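Local coordinates for ABC transporter sugar binding protein (Xanthomonas axonopodis pv. citri, PDB 3UOR), which probably binds maltose or a related sugar in the periplasm and hands it to an ABC transporter for import, at residues 76-81 against 100-105; 107-112 against 316-321; 206-211 against 216-221; 232-237 against 390-395. All coordinates share one frame; numbering follows the deposited sequence.

In the fold
The chain has the two-lobed build of a periplasmic binding protein, and the four contacts fall as two pairs in the two lobes. Contacts 1 and 2 follow each other along the chain, with centres 19 Å apart, and they touch where E104 of contact 1 meets Y109 of contact 2. Contacts 3 and 4, 22 Å apart between centres, are joined by helix 221-235, which starts in contact 3 and finishes in contact 4. Contacts 2 and 4 lie on opposite sides of the chain's centre, 48 Å apart between their own centres. All four centres are 21 to 25 Å from the middle of the chain, probably well away from the sugar cleft between the lobes.

Contact 1. Residues 76-81 against 100-105; sequences TAFAAD and LDTLEP
Two first torsions bring F78 and T102 together. In F78, CG stands anti to the backbone N (chi1 176°), which carries the phenyl group off helix 67-79 toward the 100-105 loop. In T102, chi1 of 64° leaves CG2 beside the backbone N and opposite the carbonyl carbon, with OG1 turned back to bond to F97 O. The methyl sits over one face of the F78 ring as a CH-pi contact, CG2 being 3.7 Å from the ring centroid and 16° off the normal. It is displaced toward the rim, and its closest ring atom is F78 CE1 at 3.5 Å. L100 adds a looser apolar touch, its CG lying 4.2 Å from F78 CE2. Both segments are places where a helix stops: D81 is the positive-phi residue of a Schellman motif ending helix 67-79, and D101 holds the same role after helix 94-99. The contact therefore ties together the C-terminal ends of two successive helices of this lobe, with L83 also packing on F78. Beyond the helix end, the backbones of T102 and E104 bond to K309 and I307, while D101 OD1 forms a salt bridge with K309 NZ.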
loop_
_atom_site.group_PDB
_atom_site.type_symbol
_atom_site.label_atom_id
_atom_site.label_comp_id
_atom_site.label_asym_id
_atom_site.label_seq_id
_atom_site.Cartn_x
_atom_site.Cartn_y
_atom_site.Cartn_z
ATOM N N THR A 76 9.653 9.562 -20.343
ATOM C CA THR A 76 9.837 9.685 -21.783
ATOM C C THR A 76 8.798 10.600 -22.429
ATOM O O THR A 76 9.150 11.539 -23.145
ATOM C CB THR A 76 9.806 8.302 -22.465
ATOM O OG1 THR A 76 11.040 7.614 -22.208
ATOM C CG2 THR A 76 9.598 8.450 -23.971
ATOM N N ALA A 77 7.521 10.320 -22.183
ATOM C CA ALA A 77 6.449 11.154 -22.716
ATOM C C ALA A 77 6.600 12.592 -22.235
ATOM O O ALA A 77 6.283 13.534 -22.962
ATOM C CB ALA A 77 5.093 10.602 -22.321
ATOM N N PHE A 78 7.085 12.761 -21.010
ATOM C CA PHE A 78 7.339 14.095 -20.486
ATOM C C PHE A 78 8.263 14.849 -21.427
ATOM O O PHE A 78 7.836 15.778 -22.105
ATOM C CB PHE A 78 7.969 14.025 -19.098
ATOM C CG PHE A 78 8.336 15.368 -18.529
ATOM C CD1 PHE A 78 7.505 16.460 -18.702
ATOM C CD2 PHE A 78 9.508 15.532 -17.803
ATOM C CE1 PHE A 78 7.841 17.698 -18.172
ATOM C CE2 PHE A 78 9.847 16.765 -17.266
ATOM C CZ PHE A 78 9.013 17.850 -17.451
ATOM N N ALA A 79 9.528 14.442 -21.461
ATOM C CA ALA A 79 10.524 15.061 -22.335
ATOM C C ALA A 79 9.991 15.315 -23.747
ATOM O O ALA A 79 10.237 16.370 -24.332
ATOM C CB ALA A 79 11.778 14.200 -22.389
ATOM N N ALA A 80 9.252 14.347 -24.282
ATOM C CA ALA A 80 8.720 14.431 -25.639
ATOM C C ALA A 80 7.403 15.219 -25.735
ATOM O O ALA A 80 6.757 15.238 -26.782
ATOM C CB ALA A 80 8.542 13.033 -26.206
ATOM N N ASP A 81 6.999 15.854 -24.641
ATOM C CA ASP A 81 5.768 16.640 -24.621
ATOM C C ASP A 81 4.517 15.843 -25.028
ATOM O O ASP A 81 3.630 16.366 -25.706
ATOM C CB ASP A 81 5.926 17.862 -25.523
ATOM C CG ASP A 81 4.954 18.973 -25.174
ATOM O OD1 ASP A 81 5.214 20.127 -25.580
ATOM O OD2 ASP A 81 3.938 18.702 -24.493
ATOM N N LEU A 100 9.286 17.434 -10.363
ATOM C CA LEU A 100 9.572 17.691 -11.771
ATOM C C LEU A 100 8.606 18.745 -12.335
ATOM O O LEU A 100 8.631 19.044 -13.530
ATOM C CB LEU A 100 9.406 16.406 -12.570
ATOM C CG LEU A 100 10.626 15.855 -13.285
ATOM C CD1 LEU A 100 11.825 15.974 -12.384
ATOM C CD2 LEU A 100 10.373 14.413 -13.678
ATOM N N ASP A 101 7.732 19.275 -11.481
ATOM C CA ASP A 101 6.731 20.266 -11.893
ATOM C C ASP A 101 5.859 19.824 -13.084
ATOM O O ASP A 101 5.539 20.624 -13.961
ATOM C CB ASP A 101 7.396 21.627 -12.177
ATOM C CG ASP A 101 6.383 22.758 -12.342
ATOM O OD1 ASP A 101 5.361 22.769 -11.616
ATOM O OD2 ASP A 101 6.613 23.646 -13.198
ATOM N N THR A 102 5.445 18.564 -13.108
ATOM C CA THR A 102 4.568 18.093 -14.178
ATOM C C THR A 102 3.111 18.005 -13.737
ATOM O O THR A 102 2.217 17.712 -14.542
ATOM C CB THR A 102 4.965 16.686 -14.641
ATOM O OG1 THR A 102 4.782 15.756 -13.555
ATOM C CG2 THR A 102 6.416 16.668 -15.112
ATOM N N LEU A 103 2.858 18.218 -12.455
ATOM C CA LEU A 103 1.543 17.866 -11.935
ATOM C C LEU A 103 0.716 19.106 -11.630
ATOM O O LEU A 103 1.202 20.052 -10.999
ATOM C CB LEU A 103 1.660 17.011 -10.672
ATOM C CG LEU A 103 2.320 15.639 -10.780
ATOM C CD1 LEU A 103 2.313 14.956 -9.423
ATOM C CD2 LEU A 103 1.619 14.776 -11.816
ATOM N N GLU A 104 -0.538 19.083 -12.060
ATOM C CA GLU A 104 -1.450 20.181 -11.800
ATOM C C GLU A 104 -1.852 20.190 -10.332
ATOM O O GLU A 104 -2.316 19.171 -9.818
ATOM C CB GLU A 104 -2.698 20.011 -12.660
ATOM C CG GLU A 104 -3.769 21.047 -12.393
ATOM C CD GLU A 104 -3.482 22.370 -13.090
ATOM O OE1 GLU A 104 -2.509 22.448 -13.871
ATOM O OE2 GLU A 104 -4.244 23.323 -12.857
ATOM N N PRO A 105 -1.692 21.337 -9.650
ATOM C CA PRO A 105 -2.185 21.433 -8.269
ATOM C C PRO A 105 -3.679 21.135 -8.229
ATOM O O PRO A 105 -4.426 21.671 -9.041
ATOM C CB PRO A 105 -1.937 22.897 -7.903
ATOM C CG PRO A 105 -0.816 23.335 -8.847
ATOM C CD PRO A 105 -1.090 22.596 -10.121
#

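Contact 2. Residues 107-112 against 316-321; sequences QPYVAR and ASWKLI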
loop_
_atom_site.group_PDB
_atom_site.type_symbol
_atom_site.label_atom_id
_atom_site.label_comp_id
_atom_site.label_asym_id
_atom_site.label_seq_id
_atom_site.Cartn_x
_atom_site.Cartn_y
_atom_site.Cartn_z
ATOM N N GLN A 107 -5.811 21.287 -5.392
ATOM C CA GLN A 107 -6.638 21.887 -4.350
ATOM C C GLN A 107 -7.740 22.809 -4.892
ATOM O O GLN A 107 -8.847 22.796 -4.378
ATOM C CB GLN A 107 -5.793 22.593 -3.284
ATOM C CG GLN A 107 -6.612 23.120 -2.102
ATOM C CD GLN A 107 -7.592 22.094 -1.525
ATOM O OE1 GLN A 107 -7.323 20.889 -1.512
ATOM N NE2 GLN A 107 -8.736 22.574 -1.038
ATOM N N PRO A 108 -7.444 23.603 -5.939
ATOM C CA PRO A 108 -8.487 24.450 -6.532
ATOM C C PRO A 108 -9.679 23.656 -7.090
ATOM O O PRO A 108 -10.812 24.134 -7.033
ATOM C CB PRO A 108 -7.748 25.180 -7.661
ATOM C CG PRO A 108 -6.328 25.187 -7.222
ATOM C CD PRO A 108 -6.120 23.874 -6.519
ATOM N N TYR A 109 -9.432 22.461 -7.617
ATOM C CA TYR A 109 -10.522 21.631 -8.126
ATOM C C TYR A 109 -11.265 20.978 -6.972
ATOM O O TYR A 109 -12.485 20.865 -6.986
ATOM C CB TYR A 109 -9.998 20.569 -9.098
ATOM C CG TYR A 109 -9.353 21.146 -10.337
ATOM C CD1 TYR A 109 -10.103 21.418 -11.475
ATOM C CD2 TYR A 109 -7.991 21.431 -10.367
ATOM C CE1 TYR A 109 -9.509 21.962 -12.616
ATOM C CE2 TYR A 109 -7.388 21.969 -11.503
ATOM C CZ TYR A 109 -8.156 22.229 -12.620
ATOM O OH TYR A 109 -7.564 22.761 -13.743
ATOM N N VAL A 110 -10.526 20.539 -5.962
ATOM C CA VAL A 110 -11.155 19.838 -4.852
ATOM C C VAL A 110 -12.085 20.814 -4.130
ATOM O O VAL A 110 -13.188 20.458 -3.715
ATOM C CB VAL A 110 -10.106 19.266 -3.866
ATOM C CG1 VAL A 110 -10.792 18.809 -2.592
ATOM C CG2 VAL A 110 -9.319 18.108 -4.522
ATOM N N ALA A 111 -11.630 22.055 -4.003
ATOM C CA ALA A 111 -12.366 23.077 -3.276
ATOM C C ALA A 111 -13.694 23.411 -3.948
ATOM O O ALA A 111 -14.652 23.795 -3.276
ATOM C CB ALA A 111 -11.510 24.349 -3.125
ATOM N N ARG A 112 -13.746 23.273 -5.268
ATOM C CA ARG A 112 -14.962 23.571 -6.015
ATOM C C ARG A 112 -15.786 22.325 -6.281
ATOM O O ARG A 112 -16.765 22.381 -7.018
ATOM C CB ARG A 112 -14.600 24.236 -7.332
ATOM C CG ARG A 112 -13.839 25.556 -7.118
ATOM C CD ARG A 112 -13.581 26.288 -8.421
ATOM N NE ARG A 112 -13.292 27.720 -8.235
ATOM C CZ ARG A 112 -12.733 28.490 -9.173
ATOM N NH1 ARG A 112 -12.386 27.966 -10.347
ATOM N NH2 ARG A 112 -12.505 29.781 -8.940
ATOM N N ALA A 316 -12.395 18.881 -18.331
ATOM C CA ALA A 316 -12.981 17.599 -18.721
ATOM C C ALA A 316 -12.261 16.548 -17.910
ATOM O O ALA A 316 -12.869 15.619 -17.383
ATOM C CB ALA A 316 -12.790 17.334 -20.210
ATOM N N SER A 317 -10.947 16.721 -17.811
ATOM C CA SER A 317 -10.088 15.809 -17.075
ATOM C C SER A 317 -10.513 15.727 -15.618
ATOM O O SER A 317 -10.619 14.637 -15.071
ATOM C CB SER A 317 -8.630 16.253 -17.183
ATOM O OG SER A 317 -8.116 15.942 -18.466
ATOM N N TRP A 318 -10.772 16.877 -14.999
ATOM C CA TRP A 318 -11.227 16.872 -13.625
ATOM C C TRP A 318 -12.545 16.115 -13.477
ATOM O O TRP A 318 -12.732 15.377 -12.519
ATOM C CB TRP A 318 -11.404 18.280 -13.076
ATOM C CG TRP A 318 -12.135 18.214 -11.781
ATOM C CD1 TRP A 318 -13.426 18.588 -11.541
ATOM C CD2 TRP A 318 -11.641 17.669 -10.553
ATOM N NE1 TRP A 318 -13.757 18.334 -10.225
ATOM C CE2 TRP A 318 -12.675 17.774 -9.600
ATOM C CE3 TRP A 318 -10.412 17.124 -10.159
ATOM C CZ2 TRP A 318 -12.520 17.351 -8.280
ATOM C CZ3 TRP A 318 -10.261 16.704 -8.854
ATOM C CH2 TRP A 318 -11.310 16.820 -7.928
ATOM N N LYS A 319 -13.470 16.307 -14.409
ATOM C CA LYS A 319 -14.771 15.629 -14.312
ATOM C C LYS A 319 -14.602 14.115 -14.289
ATOM O O LYS A 319 -15.309 13.412 -13.571
ATOM C CB LYS A 319 -15.705 16.029 -15.465
ATOM C CG LYS A 319 -16.228 17.464 -15.393
ATOM C CD LYS A 319 -17.085 17.776 -16.617
ATOM C CE LYS A 319 -17.672 19.189 -16.589
ATOM N NZ LYS A 319 -18.938 19.248 -15.805
ATOM N N LEU A 320 -13.670 13.609 -15.087
ATOM C CA LEU A 320 -13.406 12.181 -15.092
ATOM C C LEU A 320 -12.917 11.718 -13.715
ATOM O O LEU A 320 -13.315 10.658 -13.225
ATOM C CB LEU A 320 -12.390 11.822 -16.175
ATOM C CG LEU A 320 -11.808 10.425 -16.048
ATOM C CD1 LEU A 320 -12.893 9.379 -16.130
ATOM C CD2 LEU A 320 -10.761 10.199 -17.116
ATOM N N ILE A 321 -12.073 12.520 -13.078
ATOM C CA ILE A 321 -11.489 12.113 -11.803
ATOM C C ILE A 321 -12.546 12.146 -10.717
ATOM O O ILE A 321 -12.598 11.277 -9.835
ATOM C CB ILE A 321 -10.312 13.005 -11.394
ATOM C CG1 ILE A 321 -9.087 12.706 -12.262
ATOM C CG2 ILE A 321 -9.942 12.752 -9.951
ATOM C CD1 ILE A 321 -7.884 13.524 -11.881
#
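W318 meets both Y109 and V110 and carries the whole contact from the side of helix 314-324. Along 316-321, S317 precedes it, and its hydroxyl OG bonds to H313 O one turn back in its own helix. W318 follows, with CG anti to the backbone N (chi1 168°), so that the indole projects across to helix 107-111. The CB of Y109 lies over one face of its six-membered ring, 3.6 Å from the centroid and 13° off the normal, which makes a CH-pi contact. The tyrosine ring itself has moved past the indole: its plane is 30° from that of the five-membered ring, but the centroids are 5.4 Å apart and the overlap is slight. Y109 CD1 instead reaches the root of the tryptophan, 3.8 Å from W318 CB. At the far end of the indole, V110 CG2 comes within 4.2 Å of W318 CH2, although the CB of V110 points away from 316-321. W318 NE1 makes a weak hydrogen bond to E322 OE2, also on its own helix, and the Y109 hydroxyl a weak one to E104 OE2. I321, a turn further on, packs on L305 and I307 of strand 303-307. The indole thus sits between helix 107-111 and the sheet: I307 and V138, from strands 303-307 and 134-150, touch it along with S113 and V116, while A316, S317 and L320 pack helix 314-324 on strand 30-36.

Contact 3. Residues 206-211 against 216-221; sequences DRLLRD and GNFRGA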
loop_
_atom_site.group_PDB
_atom_site.type_symbol
_atom_site.label_atom_id
_atom_site.label_comp_id
_atom_site.label_asym_id
_atom_site.label_seq_id
_atom_site.Cartn_x
_atom_site.Cartn_y
_atom_site.Cartn_z
ATOM N N ASP A 206 8.365 7.605 15.716
ATOM C CA ASP A 206 9.367 8.387 15.011
ATOM C C ASP A 206 9.341 8.101 13.511
ATOM O O ASP A 206 8.676 7.180 13.050
ATOM C CB ASP A 206 10.773 8.293 15.657
ATOM C CG ASP A 206 11.377 6.901 15.582
ATOM O OD1 ASP A 206 10.660 5.970 15.161
ATOM O OD2 ASP A 206 12.577 6.746 15.936
ATOM N N ARG A 207 10.034 8.942 12.765
ATOM C CA ARG A 207 10.037 8.915 11.316
ATOM C C ARG A 207 11.255 8.095 10.840
ATOM O O ARG A 207 12.285 8.075 11.511
ATOM C CB ARG A 207 10.143 10.364 10.858
ATOM C CG ARG A 207 9.816 10.662 9.419
ATOM C CD ARG A 207 10.008 12.164 9.167
ATOM N NE ARG A 207 9.784 12.504 7.773
ATOM C CZ ARG A 207 8.632 12.316 7.146
ATOM N NH1 ARG A 207 7.600 11.805 7.806
ATOM N NH2 ARG A 207 8.505 12.651 5.866
ATOM N N LEU A 208 11.127 7.409 9.707
ATOM C CA LEU A 208 12.217 6.599 9.157
ATOM C C LEU A 208 13.359 7.420 8.545
ATOM O O LEU A 208 14.446 6.890 8.308
ATOM C CB LEU A 208 11.670 5.603 8.140
ATOM C CG LEU A 208 10.958 4.417 8.786
ATOM C CD1 LEU A 208 10.332 3.522 7.744
ATOM C CD2 LEU A 208 11.937 3.622 9.651
ATOM N N LEU A 209 13.122 8.703 8.271
ATOM C CA LEU A 209 14.203 9.611 7.849
ATOM C C LEU A 209 14.255 10.760 8.840
ATOM O O LEU A 209 13.325 10.946 9.624
ATOM C CB LEU A 209 13.938 10.168 6.446
ATOM C CG LEU A 209 13.786 9.139 5.326
ATOM C CD1 LEU A 209 13.565 9.864 3.997
ATOM C CD2 LEU A 209 15.046 8.257 5.267
ATOM N N ARG A 210 15.324 11.540 8.814
ATOM C CA ARG A 210 15.438 12.646 9.755
ATOM C C ARG A 210 16.080 13.847 9.101
ATOM O O ARG A 210 16.638 13.750 8.004
ATOM C CB ARG A 210 16.269 12.244 10.973
ATOM C CG ARG A 210 17.704 11.826 10.599
ATOM C CD ARG A 210 18.470 11.277 11.793
ATOM N NE ARG A 210 19.778 10.795 11.379
ATOM C CZ ARG A 210 20.833 11.580 11.203
ATOM N NH1 ARG A 210 20.720 12.885 11.418
ATOM N NH2 ARG A 210 21.995 11.063 10.803
ATOM N N ASP A 211 15.993 14.977 9.797
ATOM C CA ASP A 211 16.666 16.209 9.408
ATOM C C ASP A 211 16.328 16.611 7.974
ATOM O O ASP A 211 17.174 16.561 7.078
ATOM C CB ASP A 211 18.179 16.088 9.620
ATOM C CG ASP A 211 18.907 17.395 9.352
ATOM O OD1 ASP A 211 20.098 17.356 8.972
ATOM O OD2 ASP A 211 18.287 18.468 9.516
ATOM N N GLY A 216 19.087 9.058 6.748
ATOM C CA GLY A 216 18.335 7.904 7.202
ATOM C C GLY A 216 18.182 7.976 8.711
ATOM O O GLY A 216 19.023 8.545 9.386
ATOM N N ASN A 217 17.102 7.421 9.242
ATOM C CA ASN A 217 16.913 7.382 10.677
ATOM C C ASN A 217 16.629 5.965 11.098
ATOM O O ASN A 217 15.862 5.743 12.037
ATOM C CB ASN A 217 15.750 8.278 11.119
ATOM C CG ASN A 217 15.699 8.457 12.629
ATOM O OD1 ASN A 217 16.727 8.588 13.276
ATOM N ND2 ASN A 217 14.499 8.471 13.191
ATOM N N PHE A 218 17.244 5.006 10.413
ATOM C CA PHE A 218 17.034 3.601 10.736
ATOM C C PHE A 218 17.741 3.194 12.026
ATOM O O PHE A 218 17.387 2.190 12.655
ATOM C CB PHE A 218 17.378 2.707 9.544
ATOM C CG PHE A 218 16.453 2.913 8.366
ATOM C CD1 PHE A 218 15.324 2.127 8.208
ATOM C CD2 PHE A 218 16.691 3.923 7.453
ATOM C CE1 PHE A 218 14.450 2.321 7.139
ATOM C CE2 PHE A 218 15.835 4.128 6.384
ATOM C CZ PHE A 218 14.707 3.327 6.228
ATOM N N ARG A 219 18.708 4.004 12.445
ATOM C CA ARG A 219 19.319 3.828 13.759
ATOM C C ARG A 219 18.428 4.320 14.907
ATOM O O ARG A 219 18.757 4.149 16.092
ATOM C CB ARG A 219 20.666 4.548 13.815
ATOM C CG ARG A 219 21.816 3.745 13.183
ATOM C CD ARG A 219 23.069 4.582 13.120
ATOM N NE ARG A 219 22.900 5.711 12.215
ATOM C CZ ARG A 219 23.824 6.637 12.013
ATOM N NH1 ARG A 219 24.979 6.569 12.666
ATOM N NH2 ARG A 219 23.587 7.630 11.168
ATOM N N GLY A 220 17.317 4.960 14.561
ATOM C CA GLY A 220 16.389 5.463 15.572
ATOM C C GLY A 220 15.707 4.346 16.342
ATOM O O GLY A 220 15.701 3.191 15.893
ATOM N N ALA A 221 15.132 4.685 17.498
ATOM C CA ALA A 221 14.451 3.694 18.342
ATOM C C ALA A 221 13.342 2.929 17.623
ATOM O O ALA A 221 13.181 1.726 17.808
ATOM C CB ALA A 221 13.902 4.350 19.628
HETATM O O HOH W 1 13.338 4.827 13.593
HETATM O O HOH W 2 21.764 8.645 9.266
#
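D206 approaches the turn of N217 to G220 through its carboxylate: a water lies 3.1 Å from both D206 OD2 and N217 O, and OD2 also takes a hydrogen bond from G222 N at the start of helix 221-235. R207 contributes its carbonyl, while its guanidinium turns away to D213. N217 ND2 donates to R207 O at 2.8 Å, almost straight (175°), with the oxygen in the plane of the amide. The carbonyl of L208 receives N217 N at 2.9 Å, the donor standing above the carbonyl plane, and the same oxygen lies over a face of the F218 ring. L208 CD2 packs against F218 CE1 at 3.8 Å. L209 pairs with G216 as an antiparallel, non-hydrogen-bonded pair of a two-stranded hairpin, and L209 CD2 packs against G216 CA at 3.8 Å. R210, extended from CG to NE, gives a weak bond from NE to G216 O and passes N217 OD1 with CD. Its NH2 stands 3.8 Å from R219 NH2, yet both donate to one water that also lies near G216 O, and R219 is further paired with D406. That shared water and the carboxylate of D406 probably ease the repulsion between the two guanidinium groups, while N217, through side chain and backbone, ties the turn ahead of helix 221-235 to the carbonyls of R207 and L208.

Contact 4. Residues 232-237 against 390-395; sequences NMYQQG and RVVRGG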
loop_
_atom_site.group_PDB
_atom_site.type_symbol
_atom_site.label_atom_id
_atom_site.label_comp_id
_atom_site.label_asym_id
_atom_site.label_seq_id
_atom_site.Cartn_x
_atom_site.Cartn_y
_atom_site.Cartn_z
ATOM N N ASN A 232 12.486 -11.356 15.276
ATOM C CA ASN A 232 12.128 -12.339 16.300
ATOM C C ASN A 232 11.200 -13.443 15.784
ATOM O O ASN A 232 11.318 -14.585 16.200
ATOM C CB ASN A 232 11.499 -11.656 17.517
ATOM C CG ASN A 232 11.253 -12.623 18.654
ATOM O OD1 ASN A 232 12.188 -13.198 19.209
ATOM N ND2 ASN A 232 9.991 -12.800 19.017
ATOM N N MET A 233 10.271 -13.104 14.891
ATOM C CA MET A 233 9.315 -14.093 14.392
ATOM C C MET A 233 10.010 -15.221 13.624
ATOM O O MET A 233 9.587 -16.367 13.685
ATOM C CB MET A 233 8.268 -13.441 13.475
ATOM C CG MET A 233 7.386 -12.389 14.174
ATOM S SD MET A 233 5.977 -11.923 13.130
ATOM C CE MET A 233 5.835 -10.210 13.613
ATOM N N TYR A 234 11.037 -14.899 12.850
ATOM C CA TYR A 234 11.771 -15.965 12.175
ATOM C C TYR A 234 12.623 -16.758 13.152
ATOM O O TYR A 234 12.692 -17.975 13.051
ATOM C CB TYR A 234 12.658 -15.426 11.055
ATOM C CG TYR A 234 11.897 -14.643 10.023
ATOM C CD1 TYR A 234 11.441 -15.237 8.853
ATOM C CD2 TYR A 234 11.618 -13.299 10.231
ATOM C CE1 TYR A 234 10.743 -14.490 7.911
ATOM C CE2 TYR A 234 10.926 -12.553 9.302
ATOM C CZ TYR A 234 10.485 -13.148 8.158
ATOM O OH TYR A 234 9.817 -12.368 7.246
ATOM N N GLN A 235 13.261 -16.072 14.096
ATOM C CA GLN A 235 14.173 -16.759 14.997
ATOM C C GLN A 235 13.426 -17.654 15.978
ATOM O O GLN A 235 14.003 -18.627 16.474
ATOM C CB GLN A 235 15.133 -15.803 15.730
ATOM C CG GLN A 235 15.943 -14.832 14.846
ATOM C CD GLN A 235 16.573 -15.478 13.623
ATOM O OE1 GLN A 235 16.797 -16.680 13.578
ATOM N NE2 GLN A 235 16.864 -14.668 12.622
ATOM N N GLN A 236 12.156 -17.350 16.263
ATOM C CA GLN A 236 11.376 -18.224 17.152
ATOM C C GLN A 236 10.801 -19.402 16.366
ATOM O O GLN A 236 10.278 -20.343 16.943
ATOM C CB GLN A 236 10.229 -17.482 17.843
ATOM C CG GLN A 236 10.640 -16.307 18.684
ATOM C CD GLN A 236 11.456 -16.717 19.879
ATOM O OE1 GLN A 236 11.425 -17.875 20.298
ATOM N NE2 GLN A 236 12.198 -15.767 20.438
ATOM N N GLY A 237 10.896 -19.345 15.043
ATOM C CA GLY A 237 10.317 -20.377 14.208
ATOM C C GLY A 237 8.834 -20.135 13.962
ATOM O O GLY A 237 8.115 -21.058 13.560
ATOM N N ARG A 390 19.338 -10.143 5.519
ATOM C CA ARG A 390 20.654 -10.559 5.998
ATOM C C ARG A 390 20.616 -10.782 7.503
ATOM O O ARG A 390 21.227 -11.714 8.020
ATOM C CB ARG A 390 21.703 -9.505 5.666
ATOM C CG ARG A 390 23.063 -10.072 5.348
ATOM C CD ARG A 390 23.734 -9.194 4.306
ATOM N NE ARG A 390 23.822 -7.821 4.786
ATOM C CZ ARG A 390 23.672 -6.741 4.027
ATOM N NH1 ARG A 390 23.422 -6.863 2.727
ATOM N NH2 ARG A 390 23.775 -5.537 4.576
ATOM N N VAL A 391 19.909 -9.904 8.202
ATOM C CA VAL A 391 19.686 -10.063 9.623
ATOM C C VAL A 391 18.977 -11.385 9.896
ATOM O O VAL A 391 19.412 -12.157 10.759
ATOM C CB VAL A 391 18.858 -8.909 10.183
ATOM C CG1 VAL A 391 18.264 -9.275 11.551
ATOM C CG2 VAL A 391 19.710 -7.663 10.256
ATOM N N VAL A 392 17.894 -11.651 9.162
ATOM C CA VAL A 392 17.136 -12.886 9.367
ATOM C C VAL A 392 17.920 -14.155 8.999
ATOM O O VAL A 392 17.957 -15.115 9.760
ATOM C CB VAL A 392 15.820 -12.900 8.594
ATOM C CG1 VAL A 392 15.108 -14.217 8.815
ATOM C CG2 VAL A 392 14.920 -11.706 9.023
ATOM N N ARG A 393 18.523 -14.167 7.823
ATOM C CA ARG A 393 19.180 -15.366 7.335
ATOM C C ARG A 393 20.595 -15.496 7.884
ATOM O O ARG A 393 20.958 -16.539 8.376
ATOM C CB ARG A 393 19.208 -15.395 5.807
ATOM C CG ARG A 393 17.829 -15.440 5.156
ATOM C CD ARG A 393 17.932 -15.807 3.670
ATOM N NE ARG A 393 16.939 -16.824 3.329
ATOM C CZ ARG A 393 16.017 -16.669 2.388
ATOM N NH1 ARG A 393 15.976 -15.549 1.691
ATOM N NH2 ARG A 393 15.144 -17.628 2.134
ATOM N N GLY A 394 21.386 -14.430 7.810
ATOM C CA GLY A 394 22.791 -14.506 8.177
ATOM C C GLY A 394 23.058 -14.205 9.638
ATOM O O GLY A 394 24.164 -14.346 10.105
ATOM N N GLY A 395 22.048 -13.786 10.381
ATOM C CA GLY A 395 22.286 -13.439 11.769
ATOM C C GLY A 395 23.118 -12.176 11.948
ATOM O O GLY A 395 23.614 -11.926 13.044
#
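Apolar packing centres on V392 and Y234, whose side chains meet at about a right angle. V392 CG1 lies over one face of the tyrosine ring near its root, 3.5 Å from Y234 CG and as close to CB. The second methyl is further out along the ring, with CG2 3.9 Å from Y234 CD2. The valine torsion decides which methyl goes where: CG1, anti to the backbone N (chi1 178°), meets the root of the ring, and CG2, beside the backbone N, lies further along it. At the other end of the ring, the Y234 hydroxyl leaves the contact to bond to M189 O.

One polar bond crosses the interface. Q235 NE2 donates to V392 O at 3.1 Å, in the plane of the carbonyl and on a lone pair, and the oxygen is nearly in the plane of the glutamine amide. A bend at chi2 (-46°) brings the exposed side chain back over the neighbouring helix. Further bonds fix the rotation of the amide: NE2 also bonds to D231 OD1, and OE1 receives K241 NZ.

Both helices end close by. G237 closes helix 221-235 with positive phi in a Schellman motif, and G395, also with positive phi, follows helix 377-394. L191 touches both Y234 and V392, and the V391 side chain touches H398 and A401 of helix 398-412. The arrangement is that of two helices laid side by side near their C-terminal ends, part of the helical layer that flanks the sheet in this lobe of an alpha/beta binding protein.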